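Local coordinates for protein ricin B-related lectin (Polyporus squamosus, PDB 5MUA) that probably acts as a chimerolectin, binding galactose through a beta-trefoil lectin domain joined to a papain-like, calcium-binding protease domain that takes up E-64, at residues Ile8-Ser13 with Ala41-Asn46; Ala158-Leu161 with Ala165-Gln168; Ser189-Ser194 with Thr263-Gln268; Thr213-Ala218 with Ala249-Val254. All coordinates share one frame; numbering follows the deposited sequence. Where two conformers were deposited one is given.

Contact 1 of 4, residues Ile8-Ser13 with Ala41-Asn46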
loop_
_atom_site.group_PDB
_atom_site.type_symbol
_atom_site.label_atom_id
_atom_site.label_comp_id
_atom_site.label_asym_id
_atom_site.label_seq_id
_atom_site.Cartn_x
_atom_site.Cartn_y
_atom_site.Cartn_z
ATOM N N ILE B 8 -1.492 -14.038 20.174
ATOM C CA ILE B 8 -1.377 -15.135 19.183
ATOM C C ILE B 8 -0.188 -15.938 19.626
ATOM O O ILE B 8 0.877 -15.363 20.018
ATOM C CB ILE B 8 -1.156 -14.604 17.738
ATOM C CG1 ILE B 8 -2.408 -13.766 17.363
ATOM C CG2 ILE B 8 -0.922 -15.734 16.785
ATOM C CD1 ILE B 8 -2.241 -12.884 16.132
ATOM N N TYR B 9 -0.357 -17.262 19.621
ATOM C CA TYR B 9 0.601 -18.166 20.209
ATOM C C TYR B 9 0.804 -19.433 19.426
ATOM O O TYR B 9 -0.098 -19.893 18.712
ATOM C CB TYR B 9 0.093 -18.602 21.558
ATOM C CG TYR B 9 -0.119 -17.543 22.545
ATOM C CD1 TYR B 9 -1.343 -16.883 22.659
ATOM C CD2 TYR B 9 0.880 -17.245 23.454
ATOM C CE1 TYR B 9 -1.518 -15.930 23.603
ATOM C CE2 TYR B 9 0.708 -16.310 24.462
ATOM C CZ TYR B 9 -0.522 -15.643 24.555
ATOM O OH TYR B 9 -0.693 -14.704 25.547
ATOM N N TYR B 10 1.989 -20.028 19.547
ATOM C CA TYR B 10 2.132 -21.480 19.323
ATOM C C TYR B 10 1.769 -22.136 20.637
ATOM O O TYR B 10 2.063 -21.577 21.738
ATOM C CB TYR B 10 3.590 -21.867 19.036
ATOM C CG TYR B 10 4.208 -21.364 17.748
ATOM C CD1 TYR B 10 3.593 -21.546 16.524
ATOM C CD2 TYR B 10 5.524 -20.836 17.773
ATOM C CE1 TYR B 10 4.211 -21.110 15.342
ATOM C CE2 TYR B 10 6.173 -20.425 16.597
ATOM C CZ TYR B 10 5.507 -20.541 15.396
ATOM O OH TYR B 10 6.128 -20.155 14.196
ATOM N N ILE B 11 1.079 -23.249 20.550
ATOM C CA ILE B 11 0.736 -24.038 21.754
ATOM C C ILE B 11 1.503 -25.347 21.565
ATOM O O ILE B 11 1.155 -26.168 20.719
ATOM C CB ILE B 11 -0.777 -24.298 21.837
ATOM C CG1 ILE B 11 -1.597 -22.983 21.784
ATOM C CG2 ILE B 11 -1.111 -25.094 23.111
ATOM C CD1 ILE B 11 -3.105 -23.186 21.758
ATOM N N ALA B 12 2.571 -25.545 22.338
ATOM C CA ALA B 12 3.416 -26.725 22.168
ATOM C C ALA B 12 3.207 -27.680 23.330
ATOM O O ALA B 12 3.005 -27.236 24.459
ATOM C CB ALA B 12 4.906 -26.341 22.150
ATOM N N SER B 13 3.345 -28.941 23.027
ATOM C CA SER B 13 3.286 -29.999 24.114
ATOM C C SER B 13 4.503 -29.907 25.001
ATOM O O SER B 13 5.594 -29.838 24.505
ATOM C CB SER B 13 3.258 -31.387 23.507
ATOM O OG SER B 13 3.223 -32.385 24.526
ATOM N N ALA B 41 9.498 -28.478 13.085
ATOM C CA ALA B 41 10.451 -28.294 11.968
ATOM C C ALA B 41 9.784 -27.560 10.826
ATOM O O ALA B 41 10.484 -27.095 9.977
ATOM C CB ALA B 41 11.048 -29.581 11.426
ATOM N N VAL B 42 8.455 -27.409 10.816
ATOM C CA VAL B 42 7.807 -26.655 9.723
ATOM C C VAL B 42 6.883 -25.633 10.371
ATOM O O VAL B 42 6.646 -25.698 11.587
ATOM C CB VAL B 42 7.042 -27.560 8.726
ATOM C CG1 VAL B 42 8.042 -28.406 7.897
ATOM C CG2 VAL B 42 5.980 -28.453 9.430
ATOM N N ASP B 43 6.438 -24.649 9.589
ATOM C CA ASP B 43 5.732 -23.499 10.189
ATOM C C ASP B 43 4.438 -23.174 9.479
ATOM O O ASP B 43 4.235 -21.992 9.104
ATOM C CB ASP B 43 6.664 -22.270 10.289
ATOM C CG ASP B 43 6.182 -21.241 11.265
ATOM O OD1 ASP B 43 5.412 -21.609 12.222
ATOM O OD2 ASP B 43 6.587 -20.059 11.102
ATOM N N PRO B 44 3.578 -24.173 9.254
ATOM C CA PRO B 44 2.337 -23.915 8.469
ATOM C C PRO B 44 1.435 -22.960 9.268
ATOM O O PRO B 44 1.385 -23.011 10.486
ATOM C CB PRO B 44 1.697 -25.301 8.324
ATOM C CG PRO B 44 2.198 -25.993 9.498
ATOM C CD PRO B 44 3.581 -25.553 9.772
ATOM N N LEU B 45 0.760 -22.065 8.563
ATOM C CA LEU B 45 0.072 -20.978 9.225
ATOM C C LEU B 45 -1.041 -21.481 10.201
ATOM O O LEU B 45 -1.421 -20.761 11.088
ATOM C CB LEU B 45 -0.542 -20.030 8.181
ATOM C CG LEU B 45 0.398 -19.340 7.206
ATOM C CD1 LEU B 45 -0.363 -18.457 6.215
ATOM C CD2 LEU B 45 1.272 -18.454 8.063
ATOM N N ASN B 46 -1.566 -22.691 9.954
ATOM C CA ASN B 46 -2.555 -23.313 10.806
ATOM C C ASN B 46 -2.019 -23.817 12.152
ATOM O O ASN B 46 -2.779 -24.451 12.912
ATOM C CB ASN B 46 -3.367 -24.375 10.039
ATOM C CG ASN B 46 -2.501 -25.479 9.511
ATOM O OD1 ASN B 46 -1.375 -25.694 9.931
ATOM N ND2 ASN B 46 -3.023 -26.171 8.524
#

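Contact 2 of 4, residues Ala158-Leu161 with Ala165-Gln168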
loop_
_atom_site.group_PDB
_atom_site.type_symbol
_atom_site.label_atom_id
_atom_site.label_comp_id
_atom_site.label_asym_id
_atom_site.label_seq_id
_atom_site.Cartn_x
_atom_site.Cartn_y
_atom_site.Cartn_z
ATOM N N ALA B 158 6.037 1.553 21.891
ATOM C CA ALA B 158 7.107 1.647 22.833
ATOM C C ALA B 158 8.425 1.153 22.259
ATOM O O ALA B 158 9.460 1.820 22.362
ATOM C CB ALA B 158 6.787 0.921 24.142
ATOM N N THR B 159 8.387 0.008 21.620
ATOM C CA THR B 159 9.548 -0.518 20.974
ATOM C C THR B 159 10.146 0.494 19.973
ATOM O O THR B 159 11.359 0.793 19.981
ATOM C CB THR B 159 9.190 -1.856 20.331
ATOM O OG1 THR B 159 9.067 -2.787 21.422
ATOM C CG2 THR B 159 10.269 -2.356 19.415
ATOM N N LEU B 160 9.263 1.036 19.181
ATOM C CA LEU B 160 9.642 1.971 18.121
ATOM C C LEU B 160 10.255 3.234 18.712
ATOM O O LEU B 160 11.353 3.644 18.309
ATOM C CB LEU B 160 8.407 2.307 17.305
ATOM C CG LEU B 160 8.569 3.301 16.203
ATOM C CD1 LEU B 160 9.559 2.822 15.145
ATOM C CD2 LEU B 160 7.194 3.532 15.626
ATOM N N LEU B 161 9.633 3.782 19.722
ATOM C CA LEU B 161 10.217 4.935 20.417
ATOM C C LEU B 161 11.526 4.696 21.115
ATOM O O LEU B 161 12.230 5.644 21.345
ATOM C CB LEU B 161 9.211 5.630 21.359
ATOM C CG LEU B 161 8.020 6.240 20.617
ATOM C CD1 LEU B 161 7.048 6.832 21.636
ATOM C CD2 LEU B 161 8.420 7.271 19.560
ATOM N N ALA B 165 16.990 4.508 15.772
ATOM C CA ALA B 165 17.000 4.870 14.325
ATOM C C ALA B 165 16.059 6.048 14.043
ATOM O O ALA B 165 15.562 6.130 12.916
ATOM C CB ALA B 165 16.591 3.624 13.522
ATOM N N LEU B 166 15.767 6.903 15.032
ATOM C CA LEU B 166 14.809 7.987 14.863
ATOM C C LEU B 166 15.477 9.357 14.956
ATOM O O LEU B 166 16.424 9.557 15.727
ATOM C CB LEU B 166 13.786 7.964 15.964
ATOM C CG LEU B 166 13.158 6.622 16.181
ATOM C CD1 LEU B 166 12.219 6.759 17.372
ATOM C CD2 LEU B 166 12.468 6.070 14.968
ATOM N N ARG B 167 14.958 10.293 14.176
ATOM C CA ARG B 167 15.226 11.702 14.337
ATOM C C ARG B 167 14.415 12.234 15.512
ATOM O O ARG B 167 13.419 11.631 15.918
ATOM C CB ARG B 167 14.785 12.471 13.045
ATOM C CG ARG B 167 15.573 12.048 11.803
ATOM C CD ARG B 167 14.959 12.521 10.460
ATOM N NE ARG B 167 14.509 13.903 10.575
ATOM C CZ ARG B 167 15.183 14.972 10.179
ATOM N NH1 ARG B 167 16.354 14.859 9.569
ATOM N NH2 ARG B 167 14.672 16.172 10.400
ATOM N N GLN B 168 14.796 13.403 15.986
ATOM C CA GLN B 168 14.102 14.139 17.067
ATOM C C GLN B 168 12.703 14.478 16.728
ATOM O O GLN B 168 11.845 14.524 17.594
ATOM C CB GLN B 168 14.839 15.458 17.479
ATOM C CG GLN B 168 16.180 15.235 18.128
ATOM C CD GLN B 168 16.709 16.368 19.090
ATOM O OE1 GLN B 168 16.865 17.561 18.732
ATOM N NE2 GLN B 168 17.014 15.951 20.331
#

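Contact 3 of 4, residues Ser189-Ser194 with Thr263-Gln268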
loop_
_atom_site.group_PDB
_atom_site.type_symbol
_atom_site.label_atom_id
_atom_site.label_comp_id
_atom_site.label_asym_id
_atom_site.label_seq_id
_atom_site.Cartn_x
_atom_site.Cartn_y
_atom_site.Cartn_z
ATOM N N SER B 189 8.732 -14.478 1.620
ATOM C CA SER B 189 7.872 -15.160 0.661
ATOM C C SER B 189 6.853 -14.149 0.078
ATOM O O SER B 189 6.577 -14.160 -1.094
ATOM C CB SER B 189 7.195 -16.432 1.250
ATOM O OG SER B 189 6.105 -16.078 2.072
ATOM N N ILE B 190 6.355 -13.259 0.910
ATOM C CA ILE B 190 5.425 -12.178 0.449
ATOM C C ILE B 190 6.146 -11.282 -0.542
ATOM O O ILE B 190 5.587 -10.902 -1.543
ATOM C CB ILE B 190 4.855 -11.337 1.638
ATOM C CG1 ILE B 190 3.981 -12.203 2.519
ATOM C CG2 ILE B 190 3.988 -10.136 1.134
ATOM C CD1 ILE B 190 3.792 -11.645 3.939
ATOM N N TRP B 191 7.384 -10.922 -0.216
ATOM C CA TRP B 191 8.181 -10.029 -1.017
ATOM C C TRP B 191 8.503 -10.681 -2.365
ATOM O O TRP B 191 8.332 -10.041 -3.405
ATOM C CB TRP B 191 9.464 -9.590 -0.282
ATOM C CG TRP B 191 10.241 -8.666 -1.180
ATOM C CD1 TRP B 191 10.026 -7.371 -1.333
ATOM C CD2 TRP B 191 11.325 -9.014 -2.048
ATOM N NE1 TRP B 191 10.902 -6.826 -2.254
ATOM C CE2 TRP B 191 11.703 -7.835 -2.725
ATOM C CE3 TRP B 191 11.980 -10.213 -2.354
ATOM C CZ2 TRP B 191 12.735 -7.806 -3.647
ATOM C CZ3 TRP B 191 13.042 -10.188 -3.298
ATOM C CH2 TRP B 191 13.392 -8.989 -3.928
ATOM N N GLN B 192 8.911 -11.960 -2.337
ATOM C CA GLN B 192 9.164 -12.735 -3.556
ATOM C C GLN B 192 7.891 -12.742 -4.412
ATOM O O GLN B 192 7.991 -12.505 -5.608
ATOM C CB GLN B 192 9.719 -14.206 -3.278
ATOM C CG GLN B 192 11.144 -14.083 -2.700
ATOM C CD GLN B 192 12.208 -13.785 -3.739
ATOM O OE1 GLN B 192 11.905 -13.676 -4.920
ATOM N NE2 GLN B 192 13.455 -13.632 -3.298
ATOM N N ALA B 193 6.712 -12.952 -3.824
ATOM C CA ALA B 193 5.503 -13.022 -4.577
ATOM C C ALA B 193 5.059 -11.671 -5.146
ATOM O O ALA B 193 4.269 -11.647 -6.094
ATOM C CB ALA B 193 4.387 -13.576 -3.722
ATOM N N SER B 194 5.528 -10.562 -4.554
ATOM C CA SER B 194 5.063 -9.201 -4.932
ATOM C C SER B 194 5.554 -8.823 -6.328
ATOM O O SER B 194 4.907 -7.997 -6.983
ATOM C CB SER B 194 5.541 -8.127 -3.914
ATOM O OG SER B 194 6.962 -7.879 -4.100
ATOM N N THR B 263 13.956 -4.134 13.089
ATOM C CA THR B 263 14.764 -4.551 11.963
ATOM C C THR B 263 14.212 -3.806 10.735
ATOM O O THR B 263 13.029 -3.557 10.663
ATOM C CB THR B 263 14.661 -6.042 11.756
ATOM O OG1 THR B 263 15.226 -6.668 12.911
ATOM C CG2 THR B 263 15.549 -6.508 10.608
ATOM N N PHE B 264 15.095 -3.475 9.792
ATOM C CA PHE B 264 14.701 -2.711 8.609
ATOM C C PHE B 264 14.788 -3.603 7.394
ATOM O O PHE B 264 15.543 -4.617 7.316
ATOM C CB PHE B 264 15.500 -1.422 8.536
ATOM C CG PHE B 264 15.479 -0.659 9.787
ATOM C CD1 PHE B 264 14.447 0.237 10.059
ATOM C CD2 PHE B 264 16.444 -0.883 10.770
ATOM C CE1 PHE B 264 14.408 0.940 11.249
ATOM C CE2 PHE B 264 16.391 -0.219 12.000
ATOM C CZ PHE B 264 15.382 0.700 12.244
ATOM N N PHE B 265 13.936 -3.268 6.423
ATOM C CA PHE B 265 13.716 -4.062 5.268
ATOM C C PHE B 265 13.683 -3.152 4.022
ATOM O O PHE B 265 13.021 -2.102 4.016
ATOM C CB PHE B 265 12.421 -4.861 5.404
ATOM C CG PHE B 265 12.147 -5.801 4.232
ATOM C CD1 PHE B 265 12.803 -7.027 4.137
ATOM C CD2 PHE B 265 11.248 -5.469 3.229
ATOM C CE1 PHE B 265 12.537 -7.907 3.100
ATOM C CE2 PHE B 265 10.988 -6.336 2.166
ATOM C CZ PHE B 265 11.624 -7.550 2.092
ATOM N N GLU B 266 14.470 -3.526 3.020
ATOM C CA GLU B 266 14.560 -2.776 1.771
ATOM C C GLU B 266 13.648 -3.417 0.725
ATOM O O GLU B 266 13.998 -4.448 0.157
ATOM C CB GLU B 266 16.005 -2.714 1.282
ATOM C CG GLU B 266 16.163 -2.122 -0.106
ATOM C CD GLU B 266 15.458 -0.777 -0.142
ATOM O OE1 GLU B 266 14.459 -0.694 -0.811
ATOM O OE2 GLU B 266 15.951 0.128 0.521
ATOM N N PRO B 267 12.470 -2.808 0.406
ATOM C CA PRO B 267 11.541 -3.490 -0.473
ATOM C C PRO B 267 11.952 -3.492 -1.981
ATOM O O PRO B 267 11.332 -4.192 -2.750
ATOM C CB PRO B 267 10.226 -2.674 -0.295
ATOM C CG PRO B 267 10.705 -1.330 0.063
ATOM C CD PRO B 267 11.850 -1.612 1.011
ATOM N N GLN B 268 13.001 -2.774 -2.359
ATOM C CA GLN B 268 13.552 -2.896 -3.707
ATOM C C GLN B 268 14.312 -4.177 -3.921
ATOM O O GLN B 268 14.272 -4.660 -5.049
ATOM C CB GLN B 268 14.520 -1.789 -4.044
ATOM C CG GLN B 268 13.778 -0.480 -4.129
ATOM C CD GLN B 268 14.693 0.628 -4.504
ATOM O OE1 GLN B 268 15.507 0.502 -5.438
ATOM N NE2 GLN B 268 14.578 1.708 -3.812
#

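Contact 4 of 4, residues Thr213-Ala218 with Ala249-Val254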
loop_
_atom_site.group_PDB
_atom_site.type_symbol
_atom_site.label_atom_id
_atom_site.label_comp_id
_atom_site.label_asym_id
_atom_site.label_seq_id
_atom_site.Cartn_x
_atom_site.Cartn_y
_atom_site.Cartn_z
ATOM N N THR B 213 5.531 1.567 0.070
ATOM C CA THR B 213 4.067 1.617 0.225
ATOM C C THR B 213 3.427 0.397 -0.385
ATOM O O THR B 213 2.505 -0.152 0.202
ATOM C CB THR B 213 3.502 2.908 -0.413
ATOM O OG1 THR B 213 3.991 3.989 0.326
ATOM C CG2 THR B 213 1.946 2.956 -0.326
ATOM N N VAL B 214 3.843 -0.011 -1.583
ATOM C CA VAL B 214 3.278 -1.136 -2.255
ATOM C C VAL B 214 3.584 -2.413 -1.420
ATOM O O VAL B 214 2.693 -3.245 -1.276
ATOM C CB VAL B 214 3.747 -1.285 -3.730
ATOM C CG1 VAL B 214 3.328 -2.614 -4.335
ATOM C CG2 VAL B 214 3.153 -0.148 -4.560
ATOM N N PHE B 215 4.816 -2.556 -0.936
ATOM C CA PHE B 215 5.132 -3.747 -0.118
ATOM C C PHE B 215 4.222 -3.819 1.117
ATOM O O PHE B 215 3.686 -4.927 1.414
ATOM C CB PHE B 215 6.616 -3.868 0.242
ATOM C CG PHE B 215 6.933 -5.136 0.981
ATOM C CD1 PHE B 215 6.618 -6.348 0.400
ATOM C CD2 PHE B 215 7.485 -5.099 2.252
ATOM C CE1 PHE B 215 6.858 -7.547 1.076
ATOM C CE2 PHE B 215 7.694 -6.277 2.946
ATOM C CZ PHE B 215 7.436 -7.481 2.311
ATOM N N LYS B 216 4.038 -2.684 1.781
ATOM C CA LYS B 216 3.144 -2.611 2.909
ATOM C C LYS B 216 1.749 -3.094 2.595
ATOM O O LYS B 216 1.095 -3.858 3.391
ATOM C CB LYS B 216 3.201 -1.276 3.627
ATOM C CG LYS B 216 2.266 -1.180 4.807
ATOM C CD LYS B 216 2.511 0.016 5.703
ATOM C CE LYS B 216 1.368 0.115 6.718
ATOM N NZ LYS B 216 1.258 -1.094 7.582
ATOM N N GLY B 217 1.263 -2.662 1.444
ATOM C CA GLY B 217 -0.017 -3.206 0.962
ATOM C C GLY B 217 -0.024 -4.672 0.603
ATOM O O GLY B 217 -1.052 -5.420 0.848
ATOM N N ALA B 218 1.088 -5.142 0.042
ATOM C CA ALA B 218 1.238 -6.583 -0.241
ATOM C C ALA B 218 1.085 -7.443 1.026
ATOM O O ALA B 218 0.478 -8.489 0.989
ATOM C CB ALA B 218 2.570 -6.879 -0.934
ATOM N N ALA B 249 12.722 5.825 1.702
ATOM C CA ALA B 249 11.590 5.103 2.232
ATOM C C ALA B 249 11.880 3.639 2.281
ATOM O O ALA B 249 12.437 3.090 1.353
ATOM C CB ALA B 249 10.303 5.330 1.413
ATOM N N TYR B 250 11.442 2.991 3.371
ATOM C CA TYR B 250 11.793 1.576 3.610
ATOM C C TYR B 250 10.809 1.037 4.616
ATOM O O TYR B 250 9.897 1.771 5.112
ATOM C CB TYR B 250 13.272 1.406 4.141
ATOM C CG TYR B 250 13.656 2.422 5.184
ATOM C CD1 TYR B 250 13.973 3.745 4.826
ATOM C CD2 TYR B 250 13.661 2.116 6.531
ATOM C CE1 TYR B 250 14.267 4.718 5.777
ATOM C CE2 TYR B 250 13.954 3.082 7.511
ATOM C CZ TYR B 250 14.281 4.377 7.144
ATOM O OH TYR B 250 14.567 5.319 8.095
ATOM N N ASN B 251 10.904 -0.250 4.840
ATOM C CA ASN B 251 9.963 -0.916 5.741
ATOM C C ASN B 251 10.684 -1.384 7.028
ATOM O O ASN B 251 11.904 -1.364 7.129
ATOM C CB ASN B 251 9.314 -2.097 5.031
ATOM C CG ASN B 251 8.500 -1.672 3.807
ATOM O OD1 ASN B 251 8.899 -1.883 2.665
ATOM N ND2 ASN B 251 7.364 -1.081 4.062
ATOM N N TRP B 252 9.895 -1.834 8.007
ATOM C CA TRP B 252 10.446 -2.220 9.272
ATOM C C TRP B 252 9.518 -3.168 10.008
ATOM O O TRP B 252 8.292 -3.190 9.771
ATOM C CB TRP B 252 10.766 -1.063 10.147
ATOM C CG TRP B 252 9.578 -0.193 10.556
ATOM C CD1 TRP B 252 9.089 0.896 9.868
ATOM C CD2 TRP B 252 8.795 -0.293 11.751
ATOM N NE1 TRP B 252 8.017 1.450 10.573
ATOM C CE2 TRP B 252 7.854 0.756 11.742
ATOM C CE3 TRP B 252 8.789 -1.190 12.834
ATOM C CZ2 TRP B 252 6.892 0.892 12.718
ATOM C CZ3 TRP B 252 7.864 -1.008 13.830
ATOM C CH2 TRP B 252 6.945 0.028 13.781
ATOM N N PHE B 253 10.128 -3.887 10.935
ATOM C CA PHE B 253 9.494 -4.975 11.620
ATOM C C PHE B 253 10.107 -5.101 13.016
ATOM O O PHE B 253 11.161 -4.477 13.348
ATOM C CB PHE B 253 9.798 -6.292 10.862
ATOM C CG PHE B 253 9.223 -6.349 9.471
ATOM C CD1 PHE B 253 7.876 -6.654 9.276
ATOM C CD2 PHE B 253 10.001 -6.120 8.383
ATOM C CE1 PHE B 253 7.308 -6.623 7.994
ATOM C CE2 PHE B 253 9.468 -6.138 7.093
ATOM C CZ PHE B 253 8.123 -6.401 6.903
ATOM N N VAL B 254 9.484 -5.964 13.812
ATOM C CA VAL B 254 10.143 -6.436 15.043
ATOM C C VAL B 254 10.374 -7.884 14.876
ATOM O O VAL B 254 9.772 -8.544 14.054
ATOM C CB VAL B 254 9.419 -6.067 16.369
ATOM C CG1 VAL B 254 9.161 -4.585 16.469
ATOM C CG2 VAL B 254 8.106 -6.777 16.540
#

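Contact 1 of 4, residues Ile8-Ser13 with Ala41-Asn46
Two first torsions aim Y10 and D43 at each other. On strand 7-13, CG of Y10 stands anti to the carbonyl carbon (chi1 -66°), which carries the phenol out of the sheet toward the loop between strands 35-39 and 49-53. On that loop CG of D43 is anti to the backbone N (chi1 -161°), and the carboxylate points back. Both segments belong to the ricin-type beta-trefoil, and the contact illustrates how a single long side chain can join a strand to a surface loop across a wide backbone gap: the nearest alpha carbons, Y10 CA and N46 CA, are 9.9 Å apart. What bridges it is a short hydrogen bond, Y10 OH donating to D43 OD1 at 2.6 Å. The hydroxyl comes in on the syn side of D43 OD1, 33° out of the carboxylate plane; the ring is turned steeply from that plane. D43 OD1 sits at the edge of the ring, 3.4 Å from Y10 CE1. R256 also bonds to the phenol oxygen and R20 makes a cation-pi contact with the ring, so positive charge nearby would be expected to steady the anionic form of D43. N47 ND2 donates to the same D43 OD1, so two donors hold that oxygen and limit rotation of the group. The other carboxylate oxygen, D43 OD2, remains 3.1 Å from Y10 OH.

Contact 2 of 4, residues Ala158-Leu161 with Ala165-Gln168
The flat group here is the peptide joining L160 and L161, and a methyl of L166 meets it. L166 CD1 stands 3.4 Å from L160 O, beyond the oxygen and well off the peptide plane, so the carbonyl is approached obliquely. The same methyl reaches 4.1 Å from L161 CA, and thus rests on the backbone around that peptide as much as on the side chains. Further out, the two leucine branches divide the work. L166 CD2 lies 4.4 Å from L160 CD1, whereas L166 CD1 lies at an equal 4.4 Å from L161 CD2, so L166 spans both helical leucines. This is a tight helix-turn-strand connection: helix 153-162 ends, a few residues turn, and strand 166-167 sets off beside strand 280-285 of the papain-like half, with A165 and R167 both bonded through the backbone to A281. The turn carries the chain back far enough that L161 CA and L166 CA come within 7.8 Å. L166 CG stays anti to its carbonyl carbon (chi1 -50°), sending the isobutyl group toward the helix. L160 is the buried member and continues inward onto M239 and F170; L161 is exposed, about 10 Å in side-chain distance from a bound E-64. L166 CG follows its methyl toward the same carbonyl, 4.1 Å from L160 O.

Contact 3 of 4, residues Ser189-Ser194 with Thr263-Gln268
W191 and F265 show how two extended aromatic side chains can close the space between a helix and a strand. Each has CG anti to the backbone N, W191 at chi1 180°, so both rings reach straight into the interface of helix 184-194 with strand 261-266, in the papain-like half of the chain. The edge of F265 is turned toward the face of the five-membered indole ring, an offset edge-to-face pair with planes at 80° and ring centres 5.3 Å apart. F265 CZ is the leading atom, 3.7 Å from W191 CG. The orientation of the indole also puts its N-H in line for the backbone beyond the strand: W191 NE1 donates to P267 O at 2.7 Å, nearly straight, with the oxygen close to the indole plane although the nitrogen lies above the carbonyl plane. Further along the same edge, W191 CZ2 comes to 3.8 Å from Q268 O. Within the same turn, E266 OE1, two residues back, accepts from Q268 N at 3.0 Å through its anti lone pair, while OE2 holds H248 of the E-64 pocket. A polar grip thus fixes the rotation of an indole otherwise held by ring packing, and ties helix 184-194 to the turn whose Q268 borders the inhibitor.

Contact 4 of 4, residues Thr213-Ala218 with Ala249-Val254
F215 packs its ring edge against N251 and F253, and this is the close part of the contact; K216, one residue on, makes the looser side. The setting is the core helix-on-sheet packing of a papain-like domain: helix 208-226 starts at C208 and strand 246-255 carries H248 and A249, all three lining the pocket seen with E-64. Over these short segments the two axes approach to 8.6 Å and run in roughly the same direction, 33° apart. With CG anti to the backbone N (chi1 -176°), F215 extends toward the sheet. There its CD2 lies 3.5 Å from N251 OD1, the amide oxygen sitting at the ring's edge while the amide plane is strongly tilted from the ring. F215 CE2 meets F253 CZ at 4.0 Å, edge to edge, the side chains crossing at about a right angle. F265 stacks on the same F215 ring. By contrast, K216 offers only aliphatic chain: its CB is 4.2 Å from N251 ND2, and the rest leads off to the partly exposed side, where NZ bonds to C236 O and the side chain packs on T213 of the second subunit. The two ends of the N251 amide fare differently. ND2 is gripped by two carbonyls, A212 O and G237 O, which together fix the amide's orientation. OD1 is buried without a hydrogen-bonding partner, and the slightly positive C-H edge of F215 can offer it at most weak electrostatic compensation.

In the fold
Contacts 3 and 4 form one aromatic core, their centres 8 Å apart: strands 246-255 and 261-266 are neighbours, helices 184-194 and 208-226 follow each other in the chain, and the F215 and F265 rings join the two. Contact 4 is the buried one, dominated by ring edges and an amide, whereas contact 3 adds a straight polar bond near the inhibitor pocket. Contact 2 lies further out, apolar and partly exposed, but touches both through A165 on F264 and L160 on W252. Contact 1 stands apart in the trefoil, its nearest atoms about 8 Å from contact 3, and relies on one short phenol-carboxylate bond instead of packing.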